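Local structure of putative adhesin (Bacteroides thetaiotaomicron, 4QDG) at residues K121-L133 against E141-I153. The protein is a putative lipoprotein adhesin of the FimB/Mfa2 family, probably of the outer membrane, where it may take part in building or attaching pili. Sequence-based numbering, arbitrary orientation.
Sequences KNLHGLYWGELTL and EGTVEMMKNTNNI. With MG (magnesium ion), chain C; MG (magnesium ion), chain D.
Strands 127-137 and 140-159, the second interrupted by a bulge or short loop, are the arms of an antiparallel beta hairpin, paired directly at Tyr127 with Lys148 (non-hydrogen-bonded) and Trp128 with Met147 (hydrogen-bonded), whose side chains take opposite faces. The latter pair exchanges two backbone hydrogen bonds, Trp128 N to Met147 O at 2.9 Å and Met147 N to Trp128 O at 2.7 Å. A third, from Asn149 N to Leu126 O, is 2.7 Å and almost straight (176°). Farther along, the strands splay and water mediates: one molecule bridges Glu130 N and Glu145 O, another Glu130 O and Glu145 N. With CG swung opposite the backbone N (chi1 -176°), extended Lys148 runs alongside the Tyr127 ring, its CG 3.7 Å from Tyr127 CE2; its NZ hydrogen-bonds to Ser277 OG. Selenomethionine Met146 bends at chi3 (82°) to lay its CE 3.8 Å from Tyr127 CB. Val144 CG1 lies 3.6 Å from Gly129 C. Across from Gly125, Thr150 OG1 takes a weak hydrogen bond from Leu126 N. Nearby, His124 NE2 binds one magnesium with Asp36, Cys37 and Cys86; Asn151 OD1 binds the other with the Leu273 and Glu276 carbonyls. Two metal sites thus flank an antiparallel beta hairpin, its separating arms bridged by water, in the beta-rich fimbrillin-superfamily fold.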
loop_
_atom_site.group_PDB
_atom_site.type_symbol
_atom_site.label_atom_id
_atom_site.label_comp_id
_atom_site.label_asym_id
_atom_site.label_seq_id
_atom_site.Cartn_x
_atom_site.Cartn_y
_atom_site.Cartn_z
ATOM N N LYS A 121 -9.000 3.958 10.367
ATOM C CA LYS A 121 -7.653 4.452 10.044
ATOM C C LYS A 121 -6.740 3.363 9.480
ATOM O O LYS A 121 -5.953 3.649 8.569
ATOM C CB LYS A 121 -6.982 5.155 11.229
ATOM C CG LYS A 121 -7.579 6.523 11.546
ATOM C CD LYS A 121 -6.729 7.255 12.564
ATOM C CE LYS A 121 -7.429 8.440 13.136
ATOM N NZ LYS A 121 -6.800 8.854 14.420
ATOM N N ASN A 122 -6.857 2.123 9.984
ATOM C CA ASN A 122 -6.055 1.009 9.479
ATOM C C ASN A 122 -6.689 0.581 8.144
ATOM O O ASN A 122 -7.756 -0.042 8.136
ATOM C CB ASN A 122 -5.989 -0.135 10.509
ATOM C CG ASN A 122 -5.055 -1.241 10.129
ATOM O OD1 ASN A 122 -4.296 -1.147 9.166
ATOM N ND2 ASN A 122 -5.042 -2.294 10.914
ATOM N N LEU A 123 -6.074 0.996 7.026
ATOM C CA LEU A 123 -6.629 0.837 5.687
ATOM C C LEU A 123 -6.640 -0.598 5.218
ATOM O O LEU A 123 -5.679 -1.351 5.425
ATOM C CB LEU A 123 -5.899 1.720 4.634
ATOM C CG LEU A 123 -5.654 3.208 4.974
ATOM C CD1 LEU A 123 -4.850 3.889 3.877
ATOM C CD2 LEU A 123 -6.960 3.972 5.241
ATOM N N HIS A 124 -7.750 -0.959 4.560
ATOM C CA HIS A 124 -7.953 -2.265 3.926
ATOM C C HIS A 124 -7.065 -2.289 2.670
ATOM O O HIS A 124 -7.051 -1.317 1.915
ATOM C CB HIS A 124 -9.453 -2.442 3.596
ATOM C CG HIS A 124 -9.854 -3.784 3.034
ATOM N ND1 HIS A 124 -9.761 -4.952 3.788
ATOM C CD2 HIS A 124 -10.449 -4.084 1.850
ATOM C CE1 HIS A 124 -10.232 -5.920 3.012
ATOM N NE2 HIS A 124 -10.661 -5.444 1.842
ATOM N N GLY A 125 -6.309 -3.365 2.484
ATOM C CA GLY A 125 -5.412 -3.542 1.345
ATOM C C GLY A 125 -6.028 -3.173 0.010
ATOM O O GLY A 125 -7.189 -3.501 -0.253
ATOM N N LEU A 126 -5.282 -2.410 -0.800
ATOM C CA LEU A 126 -5.712 -2.025 -2.141
ATOM C C LEU A 126 -4.731 -2.635 -3.117
ATOM O O LEU A 126 -3.523 -2.470 -2.963
ATOM C CB LEU A 126 -5.838 -0.491 -2.317
ATOM C CG LEU A 126 -6.318 -0.025 -3.700
ATOM C CD1 LEU A 126 -7.790 -0.404 -3.924
ATOM C CD2 LEU A 126 -6.097 1.467 -3.881
ATOM N N TYR A 127 -5.250 -3.416 -4.070
ATOM C CA TYR A 127 -4.445 -4.128 -5.063
ATOM C C TYR A 127 -4.862 -3.734 -6.464
ATOM O O TYR A 127 -6.006 -3.353 -6.691
ATOM C CB TYR A 127 -4.533 -5.654 -4.861
ATOM C CG TYR A 127 -4.059 -6.106 -3.495
ATOM C CD1 TYR A 127 -4.900 -6.044 -2.386
ATOM C CD2 TYR A 127 -2.775 -6.609 -3.311
ATOM C CE1 TYR A 127 -4.462 -6.430 -1.120
ATOM C CE2 TYR A 127 -2.348 -7.064 -2.057
ATOM C CZ TYR A 127 -3.187 -6.949 -0.959
ATOM O OH TYR A 127 -2.779 -7.364 0.291
ATOM N N TRP A 128 -3.901 -3.744 -7.393
ATOM C CA TRP A 128 -4.136 -3.348 -8.775
ATOM C C TRP A 128 -3.234 -4.106 -9.724
ATOM O O TRP A 128 -2.075 -4.344 -9.424
ATOM C CB TRP A 128 -3.911 -1.826 -8.950
ATOM C CG TRP A 128 -4.064 -1.340 -10.356
ATOM C CD1 TRP A 128 -5.221 -0.958 -10.970
ATOM C CD2 TRP A 128 -3.035 -1.257 -11.349
ATOM N NE1 TRP A 128 -4.972 -0.614 -12.276
ATOM C CE2 TRP A 128 -3.636 -0.781 -12.533
ATOM C CE3 TRP A 128 -1.653 -1.503 -11.343
ATOM C CZ2 TRP A 128 -2.902 -0.540 -13.694
ATOM C CZ3 TRP A 128 -0.928 -1.270 -12.501
ATOM C CH2 TRP A 128 -1.549 -0.794 -13.656
ATOM N N GLY A 129 -3.775 -4.390 -10.900
ATOM C CA GLY A 129 -3.078 -4.997 -12.021
ATOM C C GLY A 129 -3.900 -4.844 -13.286
ATOM O O GLY A 129 -5.110 -4.616 -13.223
ATOM N N GLU A 130 -3.257 -5.004 -14.443
ATOM C CA GLU A 130 -3.950 -4.946 -15.745
ATOM C C GLU A 130 -3.292 -5.902 -16.761
ATOM O O GLU A 130 -2.137 -6.302 -16.585
ATOM C CB GLU A 130 -4.010 -3.511 -16.295
ATOM C CG GLU A 130 -2.650 -2.869 -16.513
ATOM C CD GLU A 130 -2.656 -1.497 -17.155
ATOM O OE1 GLU A 130 -3.741 -0.879 -17.226
ATOM O OE2 GLU A 130 -1.575 -1.044 -17.600
ATOM N N LEU A 131 -4.035 -6.251 -17.826
ATOM C CA LEU A 131 -3.582 -7.159 -18.852
ATOM C C LEU A 131 -4.351 -6.955 -20.164
ATOM O O LEU A 131 -5.563 -6.767 -20.138
ATOM C CB LEU A 131 -3.776 -8.615 -18.340
ATOM C CG LEU A 131 -3.290 -9.750 -19.255
ATOM C CD1 LEU A 131 -1.796 -9.933 -19.147
ATOM C CD2 LEU A 131 -4.021 -11.055 -18.940
ATOM N N THR A 132 -3.625 -6.987 -21.297
ATOM C CA THR A 132 -4.215 -6.961 -22.641
ATOM C C THR A 132 -4.153 -8.396 -23.146
ATOM O O THR A 132 -3.094 -9.037 -23.053
ATOM C CB THR A 132 -3.543 -5.952 -23.586
ATOM O OG1 THR A 132 -3.598 -4.666 -23.002
ATOM C CG2 THR A 132 -4.232 -5.866 -24.917
ATOM N N LEU A 133 -5.294 -8.931 -23.602
ATOM C CA LEU A 133 -5.319 -10.325 -24.032
ATOM C C LEU A 133 -6.390 -10.545 -25.091
ATOM O O LEU A 133 -7.524 -10.061 -24.956
ATOM C CB LEU A 133 -5.526 -11.252 -22.786
ATOM C CG LEU A 133 -5.782 -12.756 -22.983
ATOM C CD1 LEU A 133 -4.531 -13.493 -23.538
ATOM C CD2 LEU A 133 -6.192 -13.393 -21.664
ATOM N N GLU A 141 -5.675 -18.224 -22.127
ATOM C CA GLU A 141 -5.296 -18.053 -20.728
ATOM C C GLU A 141 -4.439 -16.829 -20.565
ATOM O O GLU A 141 -3.602 -16.541 -21.423
ATOM C CB GLU A 141 -4.576 -19.278 -20.181
ATOM C CG GLU A 141 -5.518 -20.444 -19.946
ATOM C CD GLU A 141 -4.878 -21.737 -19.477
ATOM O OE1 GLU A 141 -3.633 -21.858 -19.546
ATOM O OE2 GLU A 141 -5.639 -22.645 -19.069
ATOM N N GLY A 142 -4.663 -16.114 -19.471
ATOM C CA GLY A 142 -3.899 -14.923 -19.137
ATOM C C GLY A 142 -3.830 -14.700 -17.647
ATOM O O GLY A 142 -4.762 -15.046 -16.926
ATOM N N THR A 143 -2.726 -14.120 -17.182
ATOM C CA THR A 143 -2.503 -13.847 -15.766
ATOM C C THR A 143 -2.412 -12.352 -15.512
ATOM O O THR A 143 -1.624 -11.654 -16.152
ATOM C CB THR A 143 -1.240 -14.573 -15.263
ATOM O OG1 THR A 143 -1.428 -15.968 -15.430
ATOM C CG2 THR A 143 -0.903 -14.252 -13.798
ATOM N N VAL A 144 -3.229 -11.877 -14.559
ATOM C CA VAL A 144 -3.227 -10.489 -14.125
ATOM C C VAL A 144 -2.335 -10.434 -12.903
ATOM O O VAL A 144 -2.673 -10.993 -11.852
ATOM C CB VAL A 144 -4.626 -9.896 -13.850
ATOM C CG1 VAL A 144 -4.499 -8.405 -13.531
ATOM C CG2 VAL A 144 -5.581 -10.136 -15.034
ATOM N N GLU A 145 -1.160 -9.836 -13.088
ATOM C CA GLU A 145 -0.147 -9.687 -12.065
ATOM C C GLU A 145 -0.445 -8.413 -11.302
ATOM O O GLU A 145 -0.495 -7.327 -11.882
ATOM C CB GLU A 145 1.254 -9.678 -12.691
ATOM C CG GLU A 145 1.498 -10.860 -13.614
ATOM C CD GLU A 145 2.935 -11.031 -14.063
ATOM O OE1 GLU A 145 3.853 -10.680 -13.284
ATOM O OE2 GLU A 145 3.137 -11.594 -15.164
HETATM N N MSE A 146 -0.720 -8.559 -10.007
HETATM C CA MSE A 146 -1.142 -7.426 -9.211
HETATM C C MSE A 146 -0.114 -6.923 -8.202
HETATM O O MSE A 146 0.791 -7.657 -7.789
HETATM C CB MSE A 146 -2.439 -7.773 -8.521
HETATM C CG MSE A 146 -3.526 -8.042 -9.553
HETATM SE SE MSE A 146 -5.097 -8.609 -8.717
HETATM C CE MSE A 146 -5.804 -6.847 -8.201
HETATM N N MSE A 147 -0.263 -5.632 -7.838
HETATM C CA MSE A 147 0.587 -4.997 -6.844
HETATM C C MSE A 147 -0.258 -4.450 -5.713
HETATM O O MSE A 147 -1.440 -4.250 -5.899
HETATM C CB MSE A 147 1.484 -3.912 -7.442
HETATM C CG MSE A 147 0.742 -2.695 -7.982
HETATM SE SE MSE A 147 1.984 -1.209 -8.147
HETATM C CE MSE A 147 1.740 -0.570 -6.469
ATOM N N LYS A 148 0.356 -4.243 -4.538
ATOM C CA LYS A 148 -0.298 -3.717 -3.344
ATOM C C LYS A 148 -0.013 -2.202 -3.262
ATOM O O LYS A 148 1.140 -1.789 -3.377
ATOM C CB LYS A 148 0.232 -4.481 -2.114
ATOM C CG LYS A 148 -0.435 -4.117 -0.800
ATOM C CD LYS A 148 0.035 -5.023 0.302
ATOM C CE LYS A 148 -0.552 -4.660 1.643
ATOM N NZ LYS A 148 0.140 -5.419 2.728
ATOM N N ASN A 149 -1.054 -1.386 -3.095
ATOM C CA ASN A 149 -0.932 0.083 -3.039
ATOM C C ASN A 149 -0.851 0.633 -1.621
ATOM O O ASN A 149 -0.491 1.797 -1.462
ATOM C CB ASN A 149 -2.140 0.764 -3.728
ATOM C CG ASN A 149 -2.168 0.614 -5.227
ATOM O OD1 ASN A 149 -1.145 0.476 -5.879
ATOM N ND2 ASN A 149 -3.339 0.737 -5.814
ATOM N N THR A 150 -1.241 -0.164 -0.600
ATOM C CA THR A 150 -1.257 0.336 0.772
ATOM C C THR A 150 0.025 -0.086 1.513
ATOM O O THR A 150 0.703 -1.054 1.118
ATOM C CB THR A 150 -2.544 -0.123 1.493
ATOM O OG1 THR A 150 -2.697 -1.533 1.317
ATOM C CG2 THR A 150 -3.801 0.615 1.005
ATOM N N ASN A 151 0.341 0.648 2.590
ATOM C CA ASN A 151 1.523 0.466 3.411
ATOM C C ASN A 151 1.218 0.619 4.877
ATOM O O ASN A 151 0.313 1.354 5.261
ATOM C CB ASN A 151 2.588 1.515 3.024
ATOM C CG ASN A 151 3.146 1.323 1.651
ATOM O OD1 ASN A 151 4.017 0.474 1.411
ATOM N ND2 ASN A 151 2.597 2.046 0.713
ATOM N N ASN A 152 1.996 -0.056 5.691
ATOM C CA ASN A 152 1.936 0.057 7.143
ATOM C C ASN A 152 3.319 0.461 7.599
ATOM O O ASN A 152 4.294 -0.168 7.204
ATOM C CB ASN A 152 1.455 -1.240 7.844
ATOM C CG ASN A 152 1.178 -1.000 9.317
ATOM O OD1 ASN A 152 0.182 -0.387 9.672
ATOM N ND2 ASN A 152 2.122 -1.345 10.197
ATOM N N ILE A 153 3.404 1.565 8.344
ATOM C CA ILE A 153 4.667 2.094 8.858
ATOM C C ILE A 153 4.579 2.119 10.394
ATOM O O ILE A 153 3.700 2.767 10.941
ATOM C CB ILE A 153 4.998 3.495 8.244
ATOM C CG1 ILE A 153 5.159 3.386 6.727
ATOM C CG2 ILE A 153 6.290 4.085 8.851
ATOM C CD1 ILE A 153 4.435 4.365 5.905
HETATM MG MG MG C . -12.016 -6.797 0.786
HETATM MG MG MG D . 4.716 -0.552 -0.554
HETATM O O HOH W 1 -1.913 -1.353 8.340
HETATM O O HOH W 2 0.507 -4.379 -11.191
HETATM O O HOH W 3 -0.679 -8.423 -15.641
HETATM O O HOH W 4 -0.270 -5.413 -13.815
HETATM O O HOH W 5 2.792 -1.422 -0.996
#